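Local coordinates for methyl-accepting chemotaxis protein (Campylobacter jejuni, PDB 6W3V) that probably senses amino acids such as phenylalanine through a periplasmic double Cache (dCache) domain and passes the signal on in chemotaxis, at residues N77-Y82 against T134-Y139. Numbering follows the deposited sequence.
With PHE (phenylalanine), chain C.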
loop_
_atom_site.group_PDB
_atom_site.type_symbol
_atom_site.label_atom_id
_atom_site.label_comp_id
_atom_site.label_asym_id
_atom_site.label_seq_id
_atom_site.Cartn_x
_atom_site.Cartn_y
_atom_site.Cartn_z
ATOM N N ASN A 77 -5.853 14.416 1.381
ATOM C CA ASN A 77 -5.730 14.193 2.828
ATOM C C ASN A 77 -4.559 13.248 3.127
ATOM O O ASN A 77 -4.659 12.343 3.936
ATOM C CB ASN A 77 -7.031 13.626 3.421
ATOM C CG ASN A 77 -7.037 13.663 4.948
ATOM O OD1 ASN A 77 -6.426 14.544 5.559
ATOM N ND2 ASN A 77 -7.718 12.703 5.568
ATOM N N ALA A 78 -3.401 13.531 2.533
ATOM C CA ALA A 78 -2.179 12.814 2.877
ATOM C C ALA A 78 -1.699 13.258 4.262
ATOM O O ALA A 78 -2.068 14.333 4.755
ATOM C CB ALA A 78 -1.094 13.034 1.855
ATOM N N LEU A 79 -0.869 12.443 4.911
ATOM C CA LEU A 79 -0.343 12.766 6.224
ATOM C C LEU A 79 0.794 13.758 6.095
ATOM O O LEU A 79 0.861 14.696 6.860
ATOM C CB LEU A 79 0.121 11.489 6.930
ATOM C CG LEU A 79 0.365 11.679 8.417
ATOM C CD1 LEU A 79 -0.977 11.958 9.121
ATOM C CD2 LEU A 79 1.081 10.488 9.040
ATOM N N ASN A 80 1.698 13.503 5.168
ATOM C CA ASN A 80 2.870 14.350 4.938
ATOM C C ASN A 80 3.144 14.333 3.455
ATOM O O ASN A 80 2.969 13.307 2.813
ATOM C CB ASN A 80 4.125 13.801 5.633
ATOM C CG ASN A 80 4.048 13.725 7.147
ATOM O OD1 ASN A 80 3.873 14.745 7.835
ATOM N ND2 ASN A 80 4.149 12.506 7.670
ATOM N N VAL A 81 3.636 15.463 2.919
ATOM C CA VAL A 81 4.141 15.556 1.588
ATOM C C VAL A 81 5.417 16.393 1.673
ATOM O O VAL A 81 5.419 17.434 2.336
ATOM C CB VAL A 81 3.143 16.174 0.598
ATOM C CG1 VAL A 81 3.719 16.359 -0.771
ATOM C CG2 VAL A 81 1.846 15.379 0.541
ATOM N N TYR A 82 6.505 15.927 1.053
ATOM C CA TYR A 82 7.782 16.546 1.297
ATOM C C TYR A 82 8.694 16.388 0.089
ATOM O O TYR A 82 8.564 15.518 -0.745
ATOM C CB TYR A 82 8.430 15.983 2.567
ATOM C CG TYR A 82 8.332 14.475 2.739
ATOM C CD1 TYR A 82 7.215 13.906 3.361
ATOM C CD2 TYR A 82 9.288 13.604 2.250
ATOM C CE1 TYR A 82 7.078 12.556 3.497
ATOM C CE2 TYR A 82 9.148 12.234 2.365
ATOM C CZ TYR A 82 8.068 11.707 3.062
ATOM O OH TYR A 82 7.978 10.350 3.185
ATOM N N THR A 134 8.053 9.049 11.367
ATOM C CA THR A 134 8.690 9.705 12.499
ATOM C C THR A 134 8.138 11.108 12.773
ATOM O O THR A 134 8.301 11.640 13.883
ATOM C CB THR A 134 10.218 9.798 12.343
ATOM O OG1 THR A 134 10.504 10.525 11.153
ATOM C CG2 THR A 134 10.816 8.405 12.225
ATOM N N VAL A 135 7.550 11.731 11.761
ATOM C CA VAL A 135 7.046 13.095 11.922
ATOM C C VAL A 135 5.764 13.089 12.788
ATOM O O VAL A 135 5.683 13.762 13.814
ATOM C CB VAL A 135 6.814 13.795 10.562
ATOM C CG1 VAL A 135 6.119 15.134 10.761
ATOM C CG2 VAL A 135 8.138 14.020 9.830
ATOM N N LEU A 136 4.798 12.252 12.417
ATOM C CA LEU A 136 3.494 12.274 13.069
ATOM C C LEU A 136 3.197 10.950 13.809
ATOM O O LEU A 136 2.159 10.816 14.437
ATOM C CB LEU A 136 2.369 12.665 12.085
ATOM C CG LEU A 136 2.318 14.168 11.687
ATOM C CD1 LEU A 136 1.427 14.489 10.479
ATOM C CD2 LEU A 136 1.956 15.062 12.874
ATOM N N LYS A 137 4.131 10.007 13.785
ATOM C CA LYS A 137 4.011 8.740 14.536
ATOM C C LYS A 137 2.669 8.038 14.268
ATOM O O LYS A 137 1.964 7.644 15.223
ATOM C CB LYS A 137 4.256 8.978 16.018
ATOM C CG LYS A 137 5.620 9.604 16.265
ATOM C CD LYS A 137 6.691 8.544 16.388
ATOM C CE LYS A 137 8.015 9.181 16.785
ATOM N NZ LYS A 137 9.165 8.413 16.245
ATOM N N GLN A 138 2.381 7.900 12.965
ATOM C CA GLN A 138 1.369 6.971 12.440
ATOM C C GLN A 138 1.995 6.011 11.442
ATOM O O GLN A 138 2.911 6.389 10.716
ATOM C CB GLN A 138 0.193 7.714 11.805
ATOM C CG GLN A 138 -0.447 8.706 12.752
ATOM C CD GLN A 138 -1.576 9.461 12.123
ATOM O OE1 GLN A 138 -2.222 8.944 11.218
ATOM N NE2 GLN A 138 -1.769 10.713 12.534
ATOM N N TYR A 139 1.420 4.827 11.280
ATOM C CA TYR A 139 1.867 3.931 10.218
ATOM C C TYR A 139 1.448 4.459 8.855
ATOM O O TYR A 139 0.278 4.766 8.609
ATOM C CB TYR A 139 1.358 2.526 10.441
ATOM C CG TYR A 139 2.047 1.964 11.654
ATOM C CD1 TYR A 139 1.499 2.149 12.921
ATOM C CD2 TYR A 139 3.241 1.279 11.545
ATOM C CE1 TYR A 139 2.166 1.754 14.042
ATOM C CE2 TYR A 139 3.904 0.827 12.682
ATOM C CZ TYR A 139 3.356 1.086 13.927
ATOM O OH TYR A 139 3.946 0.733 15.119
HETATM N N PHE C . 7.369 9.364 6.839
HETATM C CA PHE C . 8.689 10.007 6.641
HETATM C C PHE C . 9.722 9.232 7.445
HETATM O O PHE C . 9.400 8.821 8.574
HETATM C CB PHE C . 8.621 11.449 7.164
HETATM C CG PHE C . 9.867 12.222 6.984
HETATM C CD1 PHE C . 10.863 12.103 7.904
HETATM C CD2 PHE C . 10.007 13.087 5.940
HETATM C CE1 PHE C . 12.006 12.862 7.801
HETATM C CE2 PHE C . 11.163 13.794 5.809
HETATM C CZ PHE C . 12.201 13.598 6.684
HETATM O OXT PHE C . 10.860 9.055 6.966
#
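Leu79 and Leu136 meet beside the ligand pocket of the membrane-distal module of a dCache (tandem PDC) sensor, where the start of strand 80-84 faces the loop that joins strands 126-132 and 139-149. Leu79 CG lies 3.6 Å from Leu136 CD1. Leu79 CD1 touches both Leu136 CD1 and the carboxamide of Gln138, 3.7 Å from Gln138 NE2, while Leu79 CD2 reaches the CB atoms of Leu136 and Gln138. With CG of Leu79 anti to the backbone N (chi1 -166°), the isobutyl group extends across to the loop.

Next to this apolar patch, Asn80 presents its amide oxygen to methyl groups. Asn80 OD1 stands 3.6 Å from Leu136 CD1 and 3.7 Å from Val135 CG1, and this buried oxygen has no polar partner in the model. ND2, by contrast, is gripped by the carboxylates of both Asp160 and Asp133, which fixes the rotation of the amide. Asp133 also accepts hydrogen bonds from the backbone N of Val135 (to OD1, an Asx turn) and of Leu136 (to OD2), and both aspartates bind the ligand phenylalanine.

The two segments approach that ligand from different directions. Val135 turns CG2 toward it, 3.7 Å from the ligand CB, while CG1 of the same side chain faces Asn80. Over the Tyr82 ring sits the ligand's CD2, 3.6 Å above the plane and close to the centre, and the Tyr82 hydroxyl is hydrogen-bonded to Asp160. The ligand carboxylate, whose partners include Lys113, is also held from the loop: Thr134 N donates to the ligand O over 3.1 Å, nearly straight at 174°.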